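Local coordinates for CELL division control protein 6 (PDB 1FNN) that binds and probably hydrolyses ATP as an AAA+ protein of the Cdc6 family, and is thought to take part in the regulation of DNA replication, at residues E111-L116 and I146-E151; E281-L286 and L292-I297. One frame throughout, in Å; residues are numbered along the deposited sequence.

Contact 1: residues E111-L116 and I146-E151; sequences EFLALL and IRLGQE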
loop_
_atom_site.group_PDB
_atom_site.type_symbol
_atom_site.label_atom_id
_atom_site.label_comp_id
_atom_site.label_asym_id
_atom_site.label_seq_id
_atom_site.Cartn_x
_atom_site.Cartn_y
_atom_site.Cartn_z
ATOM N N GLU A 111 -1.740 -6.044 38.170
ATOM C CA GLU A 111 -3.079 -6.556 38.473
ATOM C C GLU A 111 -3.865 -6.856 37.194
ATOM O O GLU A 111 -4.447 -7.927 37.051
ATOM C CB GLU A 111 -3.799 -5.509 39.337
ATOM C CG GLU A 111 -3.342 -5.705 40.786
ATOM C CD GLU A 111 -3.711 -4.547 41.684
ATOM O OE1 GLU A 111 -4.002 -4.838 42.866
ATOM O OE2 GLU A 111 -3.719 -3.378 41.252
ATOM N N PHE A 112 -3.809 -5.923 36.261
ATOM C CA PHE A 112 -4.415 -6.101 34.943
ATOM C C PHE A 112 -3.933 -7.348 34.216
ATOM O O PHE A 112 -4.714 -8.226 33.861
ATOM C CB PHE A 112 -4.037 -4.896 34.077
ATOM C CG PHE A 112 -5.099 -3.838 34.052
ATOM C CD1 PHE A 112 -4.764 -2.507 34.240
ATOM C CD2 PHE A 112 -6.427 -4.191 33.840
ATOM C CE1 PHE A 112 -5.750 -1.536 34.215
ATOM C CE2 PHE A 112 -7.402 -3.218 33.818
ATOM C CZ PHE A 112 -7.070 -1.894 34.003
ATOM N N LEU A 113 -2.590 -7.541 34.189
ATOM C CA LEU A 113 -2.069 -8.738 33.540
ATOM C C LEU A 113 -2.529 -9.973 34.267
ATOM O O LEU A 113 -2.883 -11.013 33.692
ATOM C CB LEU A 113 -0.531 -8.738 33.480
ATOM C CG LEU A 113 0.038 -7.748 32.474
ATOM C CD1 LEU A 113 1.554 -7.626 32.681
ATOM C CD2 LEU A 113 -0.321 -8.162 31.053
ATOM N N ALA A 114 -2.481 -9.871 35.610
ATOM C CA ALA A 114 -2.953 -11.018 36.411
ATOM C C ALA A 114 -4.426 -11.310 36.095
ATOM O O ALA A 114 -4.812 -12.483 36.061
ATOM C CB ALA A 114 -2.751 -10.659 37.877
ATOM N N LEU A 115 -5.245 -10.283 36.000
ATOM C CA LEU A 115 -6.675 -10.503 35.655
ATOM C C LEU A 115 -6.849 -11.185 34.298
ATOM O O LEU A 115 -7.571 -12.169 34.124
ATOM C CB LEU A 115 -7.416 -9.169 35.673
ATOM C CG LEU A 115 -8.945 -9.217 35.413
ATOM C CD1 LEU A 115 -9.663 -10.072 36.441
ATOM C CD2 LEU A 115 -9.514 -7.808 35.400
ATOM N N LEU A 116 -6.077 -10.729 33.317
ATOM C CA LEU A 116 -6.103 -11.316 31.966
ATOM C C LEU A 116 -5.621 -12.735 32.013
ATOM O O LEU A 116 -6.241 -13.665 31.472
ATOM C CB LEU A 116 -5.286 -10.426 30.989
ATOM C CG LEU A 116 -4.997 -11.127 29.638
ATOM C CD1 LEU A 116 -6.320 -11.405 28.930
ATOM C CD2 LEU A 116 -4.037 -10.294 28.806
ATOM N N ILE A 146 4.865 -9.756 24.394
ATOM C CA ILE A 146 5.710 -10.820 23.873
ATOM C C ILE A 146 6.029 -11.858 24.926
ATOM O O ILE A 146 5.992 -13.048 24.602
ATOM C CB ILE A 146 7.046 -10.254 23.304
ATOM C CG1 ILE A 146 6.721 -9.477 22.024
ATOM C CG2 ILE A 146 8.027 -11.387 23.037
ATOM C CD1 ILE A 146 7.798 -8.505 21.560
ATOM N N ARG A 147 6.319 -11.451 26.154
ATOM C CA ARG A 147 6.710 -12.378 27.208
ATOM C C ARG A 147 5.551 -13.145 27.821
ATOM O O ARG A 147 5.725 -14.322 28.158
ATOM C CB ARG A 147 7.457 -11.628 28.330
ATOM C CG ARG A 147 8.859 -11.234 27.886
ATOM C CD ARG A 147 9.527 -10.198 28.788
ATOM N NE ARG A 147 10.933 -10.536 28.884
ATOM C CZ ARG A 147 11.976 -10.078 29.528
ATOM N NH1 ARG A 147 11.935 -9.041 30.355
ATOM N NH2 ARG A 147 13.144 -10.695 29.338
ATOM N N LEU A 148 4.354 -12.553 27.736
ATOM C CA LEU A 148 3.183 -13.191 28.332
ATOM C C LEU A 148 2.928 -14.559 27.742
ATOM O O LEU A 148 2.692 -15.518 28.476
ATOM C CB LEU A 148 1.969 -12.266 28.217
ATOM C CG LEU A 148 0.702 -12.679 28.972
ATOM C CD1 LEU A 148 0.998 -12.898 30.456
ATOM C CD2 LEU A 148 -0.377 -11.609 28.814
ATOM N N GLY A 149 3.029 -14.745 26.426
ATOM C CA GLY A 149 2.783 -16.006 25.781
ATOM C C GLY A 149 3.698 -17.144 26.202
ATOM O O GLY A 149 3.401 -18.304 25.903
ATOM N N GLN A 150 4.862 -16.862 26.762
ATOM C CA GLN A 150 5.774 -17.857 27.282
ATOM C C GLN A 150 5.389 -18.404 28.648
ATOM O O GLN A 150 5.849 -19.482 29.038
ATOM C CB GLN A 150 7.183 -17.267 27.432
ATOM C CG GLN A 150 8.023 -17.429 26.184
ATOM C CD GLN A 150 9.510 -17.276 26.504
ATOM O OE1 GLN A 150 10.302 -17.980 25.878
ATOM N NE2 GLN A 150 9.849 -16.389 27.441
ATOM N N GLU A 151 4.541 -17.728 29.383
ATOM C CA GLU A 151 4.137 -18.122 30.726
ATOM C C GLU A 151 3.094 -19.205 30.800
ATOM O O GLU A 151 2.036 -19.035 31.404
ATOM C CB GLU A 151 3.689 -16.832 31.452
ATOM C CG GLU A 151 4.965 -15.982 31.561
ATOM C CD GLU A 151 5.063 -15.108 32.777
ATOM O OE1 GLU A 151 4.159 -15.186 33.632
ATOM O OE2 GLU A 151 6.042 -14.335 32.890
#

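Contact 2: residues E281-L286 and L292-I297; sequences EVLIGL and LFLLAI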
loop_
_atom_site.group_PDB
_atom_site.type_symbol
_atom_site.label_atom_id
_atom_site.label_comp_id
_atom_site.label_asym_id
_atom_site.label_seq_id
_atom_site.Cartn_x
_atom_site.Cartn_y
_atom_site.Cartn_z
ATOM N N GLU A 281 10.282 23.233 -9.570
ATOM C CA GLU A 281 11.707 23.268 -9.351
ATOM C C GLU A 281 12.435 22.257 -10.241
ATOM O O GLU A 281 13.489 22.585 -10.784
ATOM C CB GLU A 281 12.035 22.944 -7.893
ATOM C CG GLU A 281 11.493 23.912 -6.860
ATOM C CD GLU A 281 11.820 23.474 -5.437
ATOM O OE1 GLU A 281 12.482 22.420 -5.286
ATOM O OE2 GLU A 281 11.416 24.180 -4.486
ATOM N N VAL A 282 11.877 21.053 -10.353
ATOM C CA VAL A 282 12.523 20.036 -11.187
ATOM C C VAL A 282 12.338 20.359 -12.660
ATOM O O VAL A 282 13.349 20.298 -13.382
ATOM C CB VAL A 282 12.098 18.596 -10.869
ATOM C CG1 VAL A 282 12.718 17.609 -11.853
ATOM C CG2 VAL A 282 12.523 18.241 -9.443
ATOM N N LEU A 283 11.272 21.076 -13.020
ATOM C CA LEU A 283 11.125 21.448 -14.417
ATOM C C LEU A 283 12.147 22.508 -14.833
ATOM O O LEU A 283 12.715 22.429 -15.933
ATOM C CB LEU A 283 9.709 21.948 -14.713
ATOM C CG LEU A 283 8.612 20.856 -14.463
ATOM C CD1 LEU A 283 7.268 21.408 -14.875
ATOM C CD2 LEU A 283 8.921 19.605 -15.265
ATOM N N ILE A 284 12.392 23.466 -13.965
ATOM C CA ILE A 284 13.214 24.637 -14.305
ATOM C C ILE A 284 14.607 24.229 -14.778
ATOM O O ILE A 284 15.100 24.738 -15.791
ATOM C CB ILE A 284 13.290 25.595 -13.090
ATOM C CG1 ILE A 284 11.992 26.395 -12.970
ATOM C CG2 ILE A 284 14.483 26.540 -13.193
ATOM C CD1 ILE A 284 11.899 27.242 -11.721
ATOM N N GLY A 285 15.197 23.275 -14.077
ATOM C CA GLY A 285 16.477 22.700 -14.377
ATOM C C GLY A 285 16.583 21.860 -15.635
ATOM O O GLY A 285 17.725 21.661 -16.050
ATOM N N LEU A 286 15.530 21.361 -16.272
ATOM C CA LEU A 286 15.713 20.573 -17.486
ATOM C C LEU A 286 16.389 21.483 -18.528
ATOM O O LEU A 286 15.954 22.632 -18.725
ATOM C CB LEU A 286 14.364 20.071 -18.029
ATOM C CG LEU A 286 13.531 19.299 -16.962
ATOM C CD1 LEU A 286 12.205 18.829 -17.526
ATOM C CD2 LEU A 286 14.308 18.155 -16.327
ATOM N N LEU A 292 11.145 21.068 -24.310
ATOM C CA LEU A 292 10.430 21.026 -25.558
ATOM C C LEU A 292 9.907 19.599 -25.794
ATOM O O LEU A 292 8.777 19.451 -26.261
ATOM C CB LEU A 292 11.368 21.430 -26.746
ATOM C CG LEU A 292 11.775 22.943 -26.714
ATOM C CD1 LEU A 292 12.883 23.213 -27.750
ATOM C CD2 LEU A 292 10.564 23.815 -26.992
ATOM N N PHE A 293 10.732 18.610 -25.521
ATOM C CA PHE A 293 10.283 17.227 -25.691
ATOM C C PHE A 293 9.152 16.915 -24.651
ATOM O O PHE A 293 8.191 16.290 -25.067
ATOM C CB PHE A 293 11.450 16.303 -25.402
ATOM C CG PHE A 293 11.147 14.870 -25.807
ATOM C CD1 PHE A 293 10.722 14.556 -27.068
ATOM C CD2 PHE A 293 11.308 13.871 -24.852
ATOM C CE1 PHE A 293 10.443 13.245 -27.438
ATOM C CE2 PHE A 293 11.032 12.547 -25.208
ATOM C CZ PHE A 293 10.603 12.243 -26.491
ATOM N N LEU A 294 9.274 17.397 -23.422
ATOM C CA LEU A 294 8.192 17.154 -22.458
ATOM C C LEU A 294 6.934 17.867 -22.907
ATOM O O LEU A 294 5.832 17.265 -23.004
ATOM C CB LEU A 294 8.621 17.602 -21.060
ATOM C CG LEU A 294 7.523 17.505 -19.974
ATOM C CD1 LEU A 294 7.103 16.035 -19.790
ATOM C CD2 LEU A 294 8.075 18.069 -18.671
ATOM N N LEU A 295 7.081 19.143 -23.387
ATOM C CA LEU A 295 5.941 19.803 -24.000
ATOM C C LEU A 295 5.351 18.981 -25.119
ATOM O O LEU A 295 4.103 18.880 -25.276
ATOM C CB LEU A 295 6.267 21.214 -24.560
ATOM C CG LEU A 295 5.137 22.004 -25.184
ATOM C CD1 LEU A 295 3.918 22.067 -24.226
ATOM C CD2 LEU A 295 5.589 23.453 -25.429
ATOM N N ALA A 296 6.183 18.336 -25.948
ATOM C CA ALA A 296 5.654 17.568 -27.053
ATOM C C ALA A 296 4.795 16.361 -26.526
ATOM O O ALA A 296 3.913 15.871 -27.234
ATOM C CB ALA A 296 6.819 16.953 -27.828
ATOM N N ILE A 297 5.328 15.660 -25.554
ATOM C CA ILE A 297 4.634 14.481 -24.970
ATOM C C ILE A 297 3.298 14.974 -24.427
ATOM O O ILE A 297 2.242 14.397 -24.662
ATOM C CB ILE A 297 5.510 13.892 -23.860
ATOM C CG1 ILE A 297 6.776 13.230 -24.440
ATOM C CG2 ILE A 297 4.717 12.857 -23.032
ATOM C CD1 ILE A 297 7.791 12.896 -23.348
#

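Contact 1: residues E111-L116 and I146-E151
L148 reaches L113 and L116, and its CD2 methyl is the atom that touches both. Outward from the backbone, L148 CB points at helix 109-122 but is still 5.5 Å from the nearest methyl there, CD2 of L113. CG lies anti to the backbone N (chi1 -171°), which extends the side chain across the gap; even so, L148 CG is still 5.1 Å from L113 CD2. At the fork the two branches part company. L148 CD1 turns off to one side and stays 5.0 Å from L113 CD2, too far for close packing. The other branch, CD2, runs on to meet the facing helix. L148 CD2 comes to 3.9 Å from L116 CD2, which lies almost straight ahead of the CG-CD2 bond, at about 154°. L113 CD2 sits more to the flank, 4.1 Å from the same L148 CD2 methyl.

L113 and L116 are one helical turn apart and so present neighbouring methyls, both of which rest on L148 CD2. L113 and L148 run alongside each other in opposite senses, and L116 lies at an angle to L148. Both are also touched by helix 87-97, L113 by F87 and L116 by I91; L148 also touches I160, on strand 160-166. The backbone turns just after L148, in a type I turn whose E151 N bonds back to L148 O at 3.0 Å, and E151 occupies the N-cap position of the next helix.

Helices 109-122 and 139-148 belong to successive connections between strands of the parallel P-loop ATPase sheet. With no hydrogen bond or charge pair across it, this contact depends on methyl-methyl van der Waals contact and the exclusion of water, a small apolar join without strong directional preference.

Contact 2: residues E281-L286 and L292-I297
Two consecutive helices of the C-terminal winged-helix domain, 280-285 and 288-304, are joined here across the short turn between them. L294, with CG anti to its backbone N (chi1 175°), extends from the longer helix, and its CD2 does all the touching. L283 CD2 meets L294 CD2 end-on at 3.8 Å, nearly in line with the CG-CD2 bond of L294 (about 172°), although the two side chains as wholes cross at roughly a right angle. L286, just past the first helix, points at the partner and brings its CD1 to a looser 4.4 Å from L294 CD2. Within their own segment L283 CD2 and L286 CD1 are 4.1 Å apart, so the two methyls form a small apolar patch for L294. The turn itself is tied by K291, whose NZ hydrogen-bonds to the carbonyl oxygens of I284 and L286. All three leucines are buried beneath further elements of the domain: helix 373-387 packs L383 on L283 and I380 on L294, helix 332-344 lays D341 and L342 against L286, and I347, in the loop before strand 349-352, also touches L294.

In the fold
Contact 1 and contact 2 lie on opposite sides of the chain's centre, with centres 61 Å apart and nearest atoms about 41 Å apart, so neither touches the other. Contact 1 belongs to the AAA ATPase domain and contact 2 to the C-terminal winged-helix domain; along the chain, contact 1 closes before contact 2 opens. Neither borders the ADP site, where the P-loop residues G54 to T58 hold the nucleotide and T58 also serves the magnesium ion. Contact 1 shares its domain with that site; its centre is about 33 Å, and that of contact 2 about 30 Å, from the centre of the chain. Each joins two helices of one domain, contact 1 across 29 intervening residues and contact 2 across five.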